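Local coordinates for protein MpaA (Escherichia coli O157:H7, PDB 5HXD) that probably hydrolyses the gamma-D-glutamyl-diaminopimelate amide bond of the murein tripeptide, as a zinc-dependent M14-family amidase in peptidoglycan breakdown, at residues A46-D51 with S155-L160; V57-A62 with V75-N80; N100-N105 with G196-D201; I148-V153 with L202-I207. All blocks are in the same frame, centred on the assembly; numbering follows the deposited sequence.

Overall arrangement
Three of the four contacts reach the same mixed sheet. Interactions 1 and 2 touch, their centres about 10 Å apart: A46 and G47 continue the pairing beyond strand 43-45 to V79 and N80. Interaction 4 joins strands 153-157 and 206-210 at the end where they start, and S155 of interaction 1 carries on that pairing with I207. Interaction 3 packs helix 195-201 against a loop; it touches interaction 4, about 12 Å away between centres, mainly through C199. The active site lies at interaction 1, where the H157 side chain is about 3 Å from the zinc ion; the F101 side chain of interaction 3 is about 11 Å from the metal. Interactions 1 and 2 also touch the second subunit.

Interaction 1 of 4, residues A46-D51 with S155-L160; sequences AGTHGD and SFHDPL
A46 and F156 begin side by side, with 5.1 Å between CA atoms, and the two backbones then separate until D51 CA and D158 CA lie 8.4 Å apart. F156 still pairs through its backbone with L45, the residue before A46, but its own O is met by two waters that lie between the segments. Water 1 takes the N-H of G47 (G47 N to water O, 2.8 Å) and water 2 that of H49; both probably donate to F156 O, so one carbonyl is tied through solvent to the turning loop. This is the carboxyl end of parallel strands in the M14 zinc carboxypeptidase fold, where the strands part and the metal site forms; H49 and H157 are expected zinc ligands with E52, and the zinc ion lies close to H157. The two imidazoles make an offset edge-to-face pair: the edge of H157 is turned toward the face of H49, off its centre, the planes 88° apart and H157 CD2 3.5 Å from H49 ND1. With chi1 at -75°, CG of H157 stands anti to its carbonyl carbon, which carries the ring toward the loop. T48 supports the other part of that ring, its CB 3.8 Å from H157 NE2. H49 is oriented from behind by D96, whose OD1 accepts from NE2. The phenyl of F156 turns away instead, toward M227 and L230.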
# COMPACT_ATOMS: atom_id res chain seq x y z
N ALA A 46 -4.90 -6.76 -8.50
CA ALA A 46 -3.71 -6.32 -7.79
C ALA A 46 -3.86 -6.39 -6.28
O ALA A 46 -4.96 -6.60 -5.76
CB ALA A 46 -3.34 -4.93 -8.21
N GLY A 47 -2.74 -6.22 -5.58
CA GLY A 47 -2.75 -6.19 -4.13
C GLY A 47 -3.20 -7.45 -3.43
O GLY A 47 -3.69 -7.39 -2.29
N THR A 48 -3.05 -8.60 -4.08
CA THR A 48 -3.28 -9.87 -3.42
C THR A 48 -2.49 -9.92 -2.12
O THR A 48 -3.02 -10.31 -1.08
CB THR A 48 -2.89 -11.08 -4.29
OG1 THR A 48 -3.67 -11.11 -5.47
CG2 THR A 48 -3.09 -12.38 -3.52
N HIS A 49 -1.21 -9.54 -2.21
CA HIS A 49 -0.32 -9.40 -1.06
C HIS A 49 -0.18 -7.92 -0.70
O HIS A 49 0.23 -7.12 -1.55
CB HIS A 49 1.06 -9.98 -1.37
CG HIS A 49 1.06 -11.47 -1.56
ND1 HIS A 49 1.92 -12.10 -2.43
CD2 HIS A 49 0.32 -12.45 -0.98
CE1 HIS A 49 1.71 -13.40 -2.38
NE2 HIS A 49 0.74 -13.64 -1.51
N GLY A 50 -0.47 -7.55 0.54
CA GLY A 50 -0.54 -6.15 0.95
C GLY A 50 0.72 -5.30 0.92
O GLY A 50 0.63 -4.08 0.91
N ASP A 51 1.90 -5.92 0.89
CA ASP A 51 3.14 -5.14 0.70
C ASP A 51 3.56 -4.97 -0.79
O ASP A 51 4.51 -4.24 -1.07
CB ASP A 51 4.29 -5.78 1.49
CG ASP A 51 4.52 -7.22 1.12
OD1 ASP A 51 3.60 -7.82 0.57
OD2 ASP A 51 5.61 -7.77 1.41
N SER A 155 -3.01 -11.08 -12.75
CA SER A 155 -2.78 -10.75 -11.35
C SER A 155 -1.36 -10.25 -11.12
O SER A 155 -0.41 -11.00 -11.30
CB SER A 155 -3.07 -11.95 -10.46
OG SER A 155 -2.45 -11.79 -9.21
N PHE A 156 -1.23 -8.99 -10.74
CA PHE A 156 0.07 -8.36 -10.52
C PHE A 156 0.66 -8.60 -9.13
O PHE A 156 -0.05 -8.49 -8.15
CB PHE A 156 -0.04 -6.86 -10.76
CG PHE A 156 -0.22 -6.51 -12.18
CD1 PHE A 156 0.87 -6.24 -12.97
CD2 PHE A 156 -1.48 -6.48 -12.74
CE1 PHE A 156 0.71 -5.94 -14.29
CE2 PHE A 156 -1.65 -6.18 -14.06
CZ PHE A 156 -0.54 -5.90 -14.84
N HIS A 157 1.96 -8.92 -9.08
CA HIS A 157 2.71 -9.08 -7.82
C HIS A 157 4.08 -8.38 -7.80
O HIS A 157 4.45 -7.69 -8.75
CB HIS A 157 2.93 -10.56 -7.52
CG HIS A 157 1.71 -11.28 -7.04
ND1 HIS A 157 0.58 -11.43 -7.81
CD2 HIS A 157 1.46 -11.92 -5.87
CE1 HIS A 157 -0.32 -12.11 -7.13
NE2 HIS A 157 0.19 -12.43 -5.95
N ASP A 158 4.81 -8.60 -6.70
CA ASP A 158 6.21 -8.19 -6.46
C ASP A 158 7.04 -9.35 -5.96
O ASP A 158 6.51 -10.22 -5.26
CB ASP A 158 6.32 -7.10 -5.40
CG ASP A 158 6.25 -5.73 -5.95
OD1 ASP A 158 6.21 -5.59 -7.19
OD2 ASP A 158 6.21 -4.78 -5.13
N PRO A 159 8.36 -9.35 -6.22
CA PRO A 159 9.11 -8.45 -7.09
C PRO A 159 9.95 -9.26 -8.08
O PRO A 159 11.11 -8.92 -8.30
CB PRO A 159 10.01 -7.72 -6.10
CG PRO A 159 10.27 -8.80 -4.99
CD PRO A 159 9.27 -9.95 -5.24
N LEU A 160 9.36 -10.31 -8.66
CA LEU A 160 10.13 -11.31 -9.38
C LEU A 160 10.41 -10.96 -10.84
O LEU A 160 11.01 -11.75 -11.56
CB LEU A 160 9.42 -12.65 -9.30
CG LEU A 160 9.26 -13.07 -7.84
CD1 LEU A 160 8.63 -14.43 -7.77
CD2 LEU A 160 10.61 -13.05 -7.11
O HOH W 1 0.06 -6.29 -5.91
O HOH W 2 0.15 -8.58 -4.87

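Interaction 2 of 4, residues V57-A62 with V75-N80; sequences VTLSCA and VVLCVN
L59 projects from helix 53-65 onto V75 and L77, within a beta-alpha-beta unit in which the helix links the parallel neighbours 43-45 and 74-76. Its CG is anti to the backbone N (chi1 -176°), and chi2 near 57° sends CD2 down to the strand. There L59 CD2 meets V75 CG1 tip to tip at 3.8 Å, the valine methyl being the one that stands anti to its own N. The next strand residue, V76, has its CB on the far side of the backbone from the helix and packs on L45, so it adds almost nothing here.

L77, two residues after V75, approaches differently. Its side chain, extended at chi2 (174°), slants across that of L59 instead of meeting it head on. Its two methyls share the work: L77 CD2 lies 3.5 Å from L59 CG and fits into the angle between L59 and S60, while CD1 lies alongside the S60 side chain. F13 touches both S60 and L77 from a loop, and I44 and M227 add to the packing round L59. All the residues that touch here are buried, and between the segments they meet by van der Waals contact.

The polar end of S60 belongs elsewhere: OG hydrogen-bonds R64 NE one turn on in the helix and the backbone O of L86 of the second subunit. L86 and Q85 of the second subunit pack on L77 and C78, the latter fixed by its disulfide to C84. S60 CB remains in plain van der Waals contact with L77 CD1, at 3.8 Å.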
# COMPACT_ATOMS: atom_id res chain seq x y z
N VAL A 57 -0.60 0.98 -7.11
CA VAL A 57 -0.60 2.40 -7.41
C VAL A 57 -0.55 2.58 -8.93
O VAL A 57 -1.19 3.48 -9.46
CB VAL A 57 0.57 3.13 -6.75
CG1 VAL A 57 0.59 4.58 -7.17
CG2 VAL A 57 0.45 3.02 -5.24
N THR A 58 0.18 1.70 -9.60
CA THR A 58 0.32 1.76 -11.05
C THR A 58 -1.01 1.51 -11.75
O THR A 58 -1.41 2.26 -12.65
CB THR A 58 1.33 0.74 -11.57
OG1 THR A 58 2.64 1.08 -11.12
CG2 THR A 58 1.31 0.73 -13.09
N LEU A 59 -1.70 0.45 -11.34
CA LEU A 59 -3.03 0.13 -11.85
C LEU A 59 -4.06 1.19 -11.50
O LEU A 59 -4.94 1.48 -12.30
CB LEU A 59 -3.48 -1.24 -11.35
CG LEU A 59 -4.83 -1.73 -11.89
CD1 LEU A 59 -4.80 -1.78 -13.41
CD2 LEU A 59 -5.15 -3.11 -11.31
N SER A 60 -3.96 1.76 -10.30
CA SER A 60 -4.86 2.84 -9.87
C SER A 60 -4.62 4.10 -10.70
O SER A 60 -5.53 4.89 -10.92
CB SER A 60 -4.67 3.16 -8.38
OG SER A 60 -5.54 4.20 -7.96
N CYS A 61 -3.37 4.28 -11.14
CA CYS A 61 -2.99 5.43 -11.96
C CYS A 61 -3.49 5.22 -13.38
O CYS A 61 -4.02 6.14 -14.00
CB CYS A 61 -1.48 5.64 -11.96
SG CYS A 61 -0.84 6.46 -10.47
N ALA A 62 -3.30 4.01 -13.88
CA ALA A 62 -3.76 3.66 -15.21
C ALA A 62 -5.26 3.77 -15.29
O ALA A 62 -5.78 4.31 -16.25
CB ALA A 62 -3.31 2.29 -15.57
N VAL A 75 -11.59 -4.43 -13.22
CA VAL A 75 -10.43 -4.09 -12.39
C VAL A 75 -10.70 -4.20 -10.89
O VAL A 75 -11.69 -3.66 -10.38
CB VAL A 75 -9.93 -2.66 -12.69
CG1 VAL A 75 -8.84 -2.23 -11.70
CG2 VAL A 75 -9.43 -2.56 -14.14
N VAL A 76 -9.81 -4.93 -10.21
CA VAL A 76 -9.71 -4.92 -8.75
C VAL A 76 -8.33 -4.40 -8.31
O VAL A 76 -7.31 -5.07 -8.50
CB VAL A 76 -9.91 -6.35 -8.17
CG1 VAL A 76 -9.57 -6.39 -6.67
CG2 VAL A 76 -11.31 -6.85 -8.46
N LEU A 77 -8.29 -3.20 -7.73
CA LEU A 77 -7.01 -2.61 -7.32
C LEU A 77 -6.38 -3.33 -6.13
O LEU A 77 -5.17 -3.50 -6.09
CB LEU A 77 -7.19 -1.13 -6.97
CG LEU A 77 -7.51 -0.23 -8.16
CD1 LEU A 77 -7.81 1.17 -7.70
CD2 LEU A 77 -6.33 -0.24 -9.08
N CYS A 78 -7.20 -3.75 -5.17
CA CYS A 78 -6.64 -4.33 -3.96
C CYS A 78 -7.47 -5.51 -3.43
O CYS A 78 -8.54 -5.34 -2.84
CB CYS A 78 -6.49 -3.24 -2.90
SG CYS A 78 -5.41 -3.65 -1.54
N VAL A 79 -6.96 -6.72 -3.66
CA VAL A 79 -7.62 -7.93 -3.21
C VAL A 79 -7.63 -7.97 -1.67
O VAL A 79 -8.60 -8.41 -1.05
CB VAL A 79 -6.92 -9.19 -3.79
CG1 VAL A 79 -7.38 -10.45 -3.08
CG2 VAL A 79 -7.19 -9.32 -5.30
N ASN A 80 -6.56 -7.44 -1.07
CA ASN A 80 -6.29 -7.57 0.37
C ASN A 80 -6.14 -6.22 1.06
O ASN A 80 -5.07 -5.88 1.51
CB ASN A 80 -5.02 -8.40 0.54
CG ASN A 80 -4.64 -8.64 1.99
OD1 ASN A 80 -5.43 -8.41 2.91
ND2 ASN A 80 -3.43 -9.14 2.19

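Interaction 3 of 4, residues N100-N105 with G196-D201; sequences NFPAAN and GSWCAD
W198 packs against F101, P102 and A103 of the loop, each at a different part of the tryptophan. The F101 ring puts CD1 above one face of the indole, 4.0 Å from its plane and displaced toward the rim, while the two CB atoms, F101 CB and W198 CB, approach to 3.7 Å. P102 slants past the pyrrole part, its CG 3.5 Å from W198 NE1. A chi1 of -176° turns the indole away from its own N and swings it off the helix toward the loop, leaving the helix backbone itself to A103, whose methyl rests 3.5 Å from W198 N, between S197 and W198. That is also where the chains run closest, A103 CA to W198 CA.

Polar groups fasten the outer part. D201, one turn after W198 on the same flank, accepts the A104 N-H at OD2 (2.9 Å), the donor coming nearly straight at the end of the C-O bond. N105 folds back, and its ND2 gives a more bent bond to S197 OG (2.9 Å, 145°), with the hydroxyl tilted 24° out of the amide plane. The amide's OD1 is taken by G193 N, so one side chain clasps both the helix and the loop leading into it.

F101 continues inward to an edge-to-face pair with F195 and to helix 136-148. The contact thus holds a long loop against helix 195-201, an outer helix of the M14 alpha/beta fold, at the side of the zinc site.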
# COMPACT_ATOMS: atom_id res chain seq x y z
N ASN A 100 -4.50 -19.64 0.04
CA ASN A 100 -5.84 -19.83 0.61
C ASN A 100 -6.98 -20.18 -0.40
O ASN A 100 -8.13 -20.32 0.00
CB ASN A 100 -6.22 -18.57 1.39
CG ASN A 100 -7.32 -18.81 2.42
OD1 ASN A 100 -8.36 -18.13 2.41
ND2 ASN A 100 -7.11 -19.79 3.30
N PHE A 101 -6.68 -20.32 -1.69
CA PHE A 101 -7.76 -20.55 -2.65
C PHE A 101 -8.15 -22.02 -2.70
O PHE A 101 -7.29 -22.91 -2.73
CB PHE A 101 -7.36 -20.03 -4.04
CG PHE A 101 -7.41 -18.54 -4.16
CD1 PHE A 101 -8.53 -17.91 -4.69
CD2 PHE A 101 -6.36 -17.75 -3.73
CE1 PHE A 101 -8.61 -16.52 -4.80
CE2 PHE A 101 -6.42 -16.36 -3.83
CZ PHE A 101 -7.56 -15.75 -4.37
N PRO A 102 -9.47 -22.29 -2.73
CA PRO A 102 -10.03 -23.65 -2.69
C PRO A 102 -9.70 -24.52 -3.92
O PRO A 102 -10.49 -25.39 -4.27
CB PRO A 102 -11.54 -23.40 -2.60
CG PRO A 102 -11.73 -22.05 -3.21
CD PRO A 102 -10.53 -21.27 -2.78
N ALA A 103 -8.55 -24.28 -4.54
CA ALA A 103 -7.98 -25.19 -5.53
C ALA A 103 -7.86 -26.61 -4.99
O ALA A 103 -7.91 -26.83 -3.77
CB ALA A 103 -6.62 -24.68 -5.97
N ALA A 104 -7.71 -27.59 -5.88
CA ALA A 104 -7.60 -28.97 -5.43
C ALA A 104 -6.31 -29.17 -4.61
O ALA A 104 -6.29 -29.93 -3.64
CB ALA A 104 -7.64 -29.94 -6.61
N ASN A 105 -5.25 -28.45 -4.97
CA ASN A 105 -3.94 -28.66 -4.35
C ASN A 105 -3.73 -27.92 -3.03
O ASN A 105 -2.59 -27.83 -2.57
CB ASN A 105 -2.82 -28.26 -5.31
CG ASN A 105 -2.77 -26.77 -5.56
OD1 ASN A 105 -3.67 -26.03 -5.16
ND2 ASN A 105 -1.73 -26.33 -6.24
N GLY A 196 -3.77 -18.78 -9.06
CA GLY A 196 -3.57 -19.44 -10.32
C GLY A 196 -3.90 -20.91 -10.28
O GLY A 196 -4.37 -21.47 -11.26
N SER A 197 -3.64 -21.55 -9.14
CA SER A 197 -3.99 -22.96 -8.98
C SER A 197 -5.50 -23.15 -9.01
O SER A 197 -6.01 -24.16 -9.51
CB SER A 197 -3.42 -23.51 -7.67
OG SER A 197 -2.07 -23.90 -7.79
N TRP A 198 -6.21 -22.18 -8.45
CA TRP A 198 -7.66 -22.22 -8.43
C TRP A 198 -8.20 -21.96 -9.84
O TRP A 198 -9.19 -22.54 -10.28
CB TRP A 198 -8.20 -21.18 -7.47
CG TRP A 198 -9.68 -21.19 -7.30
CD1 TRP A 198 -10.42 -22.12 -6.64
CD2 TRP A 198 -10.60 -20.21 -7.77
NE1 TRP A 198 -11.75 -21.78 -6.67
CE2 TRP A 198 -11.89 -20.61 -7.36
CE3 TRP A 198 -10.46 -19.02 -8.50
CZ2 TRP A 198 -13.02 -19.87 -7.65
CZ3 TRP A 198 -11.58 -18.30 -8.80
CH2 TRP A 198 -12.85 -18.72 -8.36
N CYS A 199 -7.53 -21.05 -10.54
CA CYS A 199 -7.91 -20.70 -11.87
C CYS A 199 -7.75 -21.88 -12.84
O CYS A 199 -8.64 -22.15 -13.67
CB CYS A 199 -7.09 -19.49 -12.32
SG CYS A 199 -7.76 -17.90 -11.78
N ALA A 200 -6.63 -22.60 -12.73
CA ALA A 200 -6.38 -23.76 -13.57
C ALA A 200 -7.46 -24.81 -13.40
O ALA A 200 -7.87 -25.44 -14.38
CB ALA A 200 -5.03 -24.36 -13.29
N ASP A 201 -7.95 -25.00 -12.18
CA ASP A 201 -8.98 -26.02 -11.97
C ASP A 201 -10.36 -25.63 -12.55
O ASP A 201 -11.20 -26.50 -12.82
CB ASP A 201 -9.08 -26.36 -10.48
CG ASP A 201 -7.86 -27.15 -9.98
OD1 ASP A 201 -7.00 -27.54 -10.82
OD2 ASP A 201 -7.78 -27.41 -8.77

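Interaction 4 of 4, residues I148-V153 with L202-I207; sequences IQPAWV and LNLHCI
V153 and C206 form a parallel bridge, CA to CA 4.7 Å, and V153 uses both its backbone polar groups on the residues flanking C206. V153 N donates to H205 O (2.8 Å, 151°), and V153 O accepts from I207 N (2.9 Å, 158°). The carbonyl of V153 gains a second, weaker neighbour, the C206 CA-H, with CA at 3.4 Å from the oxygen. I207 O then bonds S155 N, carrying the pairing into the sheet. One residue earlier W152 satisfies its backbone on the opposite neighbour, L43, and A151 does so with S41, so the pairing passes from the L43 side at W152 to strand 206-210 at V153.

The polar end of H205 is satisfied outside the two segments: NE2 bonds D165 OD1, which anchors the imidazole, while its CB packs on W152 CB at 4.1 Å. The W152 indole turns off this contact to meet H73 edge-to-face and L171 of helix 170-178. Apolar closure comes from L204: a chi1 near 175° extends the side chain away from its own N, and the branches then divide, CD2 reaching V153 CG2 at 3.5 Å, with the two side chains at about a right angle, and CD1 lying near W152 CA and the carbonyl of P150.

V153 and C206 point to the same face, which F195 and C199 of helix 195-201 cover; that helix ends in a Schellman motif at N203, just before L204. On the other face helix 170-178 packs on W152 and I207. A parallel strand pair with helices on both faces is the core of the alpha/beta/alpha fold of M14 carboxypeptidases.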
# COMPACT_ATOMS: atom_id res chain seq x y z
N ILE A 148 -19.16 -12.83 -12.81
CA ILE A 148 -18.82 -12.10 -14.03
C ILE A 148 -18.29 -12.96 -15.18
O ILE A 148 -18.34 -12.53 -16.34
CB ILE A 148 -17.77 -10.99 -13.76
CG1 ILE A 148 -16.43 -11.60 -13.35
CG2 ILE A 148 -18.28 -10.01 -12.71
CD1 ILE A 148 -15.26 -10.79 -13.80
N GLN A 149 -17.77 -14.14 -14.85
CA GLN A 149 -17.14 -15.07 -15.81
C GLN A 149 -16.16 -14.42 -16.79
O GLN A 149 -16.44 -14.32 -18.00
CB GLN A 149 -18.20 -15.81 -16.62
CG GLN A 149 -19.26 -16.54 -15.82
CD GLN A 149 -20.48 -16.87 -16.67
OE1 GLN A 149 -20.55 -16.51 -17.85
NE2 GLN A 149 -21.45 -17.55 -16.07
N PRO A 150 -15.00 -13.98 -16.30
CA PRO A 150 -14.07 -13.25 -17.17
C PRO A 150 -13.44 -14.12 -18.26
O PRO A 150 -13.41 -15.34 -18.12
CB PRO A 150 -12.99 -12.76 -16.19
CG PRO A 150 -13.02 -13.76 -15.09
CD PRO A 150 -14.47 -14.16 -14.95
N ALA A 151 -12.94 -13.48 -19.32
CA ALA A 151 -12.22 -14.19 -20.37
C ALA A 151 -10.88 -14.72 -19.88
O ALA A 151 -10.39 -15.75 -20.35
CB ALA A 151 -12.01 -13.26 -21.56
N TRP A 152 -10.30 -14.00 -18.93
CA TRP A 152 -9.00 -14.33 -18.34
C TRP A 152 -8.74 -13.44 -17.13
O TRP A 152 -9.56 -12.57 -16.79
CB TRP A 152 -7.89 -14.16 -19.38
CG TRP A 152 -8.01 -12.91 -20.20
CD1 TRP A 152 -8.49 -12.81 -21.47
CD2 TRP A 152 -7.64 -11.59 -19.81
NE1 TRP A 152 -8.44 -11.51 -21.90
CE2 TRP A 152 -7.92 -10.74 -20.90
CE3 TRP A 152 -7.08 -11.04 -18.64
CZ2 TRP A 152 -7.67 -9.37 -20.85
CZ3 TRP A 152 -6.84 -9.68 -18.60
CH2 TRP A 152 -7.13 -8.86 -19.69
N VAL A 153 -7.61 -13.65 -16.46
CA VAL A 153 -7.22 -12.85 -15.31
C VAL A 153 -5.73 -12.53 -15.36
O VAL A 153 -4.92 -13.43 -15.50
CB VAL A 153 -7.53 -13.57 -13.96
CG1 VAL A 153 -7.23 -12.66 -12.75
CG2 VAL A 153 -8.98 -14.03 -13.92
N LEU A 202 -10.59 -24.34 -12.77
CA LEU A 202 -11.82 -23.86 -13.40
C LEU A 202 -11.62 -23.73 -14.92
O LEU A 202 -12.54 -23.31 -15.64
CB LEU A 202 -12.26 -22.52 -12.82
CG LEU A 202 -12.91 -22.56 -11.44
CD1 LEU A 202 -13.07 -21.15 -10.91
CD2 LEU A 202 -14.26 -23.25 -11.51
N ASN A 203 -10.43 -24.10 -15.37
CA ASN A 203 -9.99 -23.87 -16.75
C ASN A 203 -10.06 -22.39 -17.14
O ASN A 203 -10.28 -22.06 -18.30
CB ASN A 203 -10.81 -24.70 -17.73
CG ASN A 203 -10.44 -26.17 -17.69
OD1 ASN A 203 -9.59 -26.59 -16.89
ND2 ASN A 203 -11.07 -26.96 -18.55
N LEU A 204 -9.85 -21.52 -16.15
CA LEU A 204 -9.73 -20.08 -16.36
C LEU A 204 -8.27 -19.66 -16.55
O LEU A 204 -7.42 -20.00 -15.73
CB LEU A 204 -10.33 -19.30 -15.20
CG LEU A 204 -10.13 -17.78 -15.26
CD1 LEU A 204 -10.76 -17.22 -16.53
CD2 LEU A 204 -10.70 -17.10 -14.01
N HIS A 205 -7.99 -18.92 -17.62
CA HIS A 205 -6.61 -18.50 -17.89
C HIS A 205 -6.16 -17.39 -16.94
O HIS A 205 -6.66 -16.26 -17.03
CB HIS A 205 -6.46 -18.02 -19.33
CG HIS A 205 -5.05 -17.69 -19.72
ND1 HIS A 205 -4.74 -16.75 -20.68
CD2 HIS A 205 -3.86 -18.17 -19.28
CE1 HIS A 205 -3.43 -16.66 -20.81
NE2 HIS A 205 -2.87 -17.52 -19.97
N CYS A 206 -5.23 -17.73 -16.04
CA CYS A 206 -4.59 -16.77 -15.13
C CYS A 206 -3.12 -16.54 -15.51
O CYS A 206 -2.37 -17.49 -15.83
CB CYS A 206 -4.68 -17.24 -13.67
SG CYS A 206 -3.85 -16.14 -12.42
N ILE A 207 -2.72 -15.27 -15.49
CA ILE A 207 -1.37 -14.86 -15.77
C ILE A 207 -0.91 -14.04 -14.59
O ILE A 207 -1.56 -13.06 -14.24
CB ILE A 207 -1.28 -13.98 -17.05
CG1 ILE A 207 -1.42 -14.81 -18.31
CG2 ILE A 207 0.04 -13.24 -17.10
CD1 ILE A 207 -1.30 -13.97 -19.58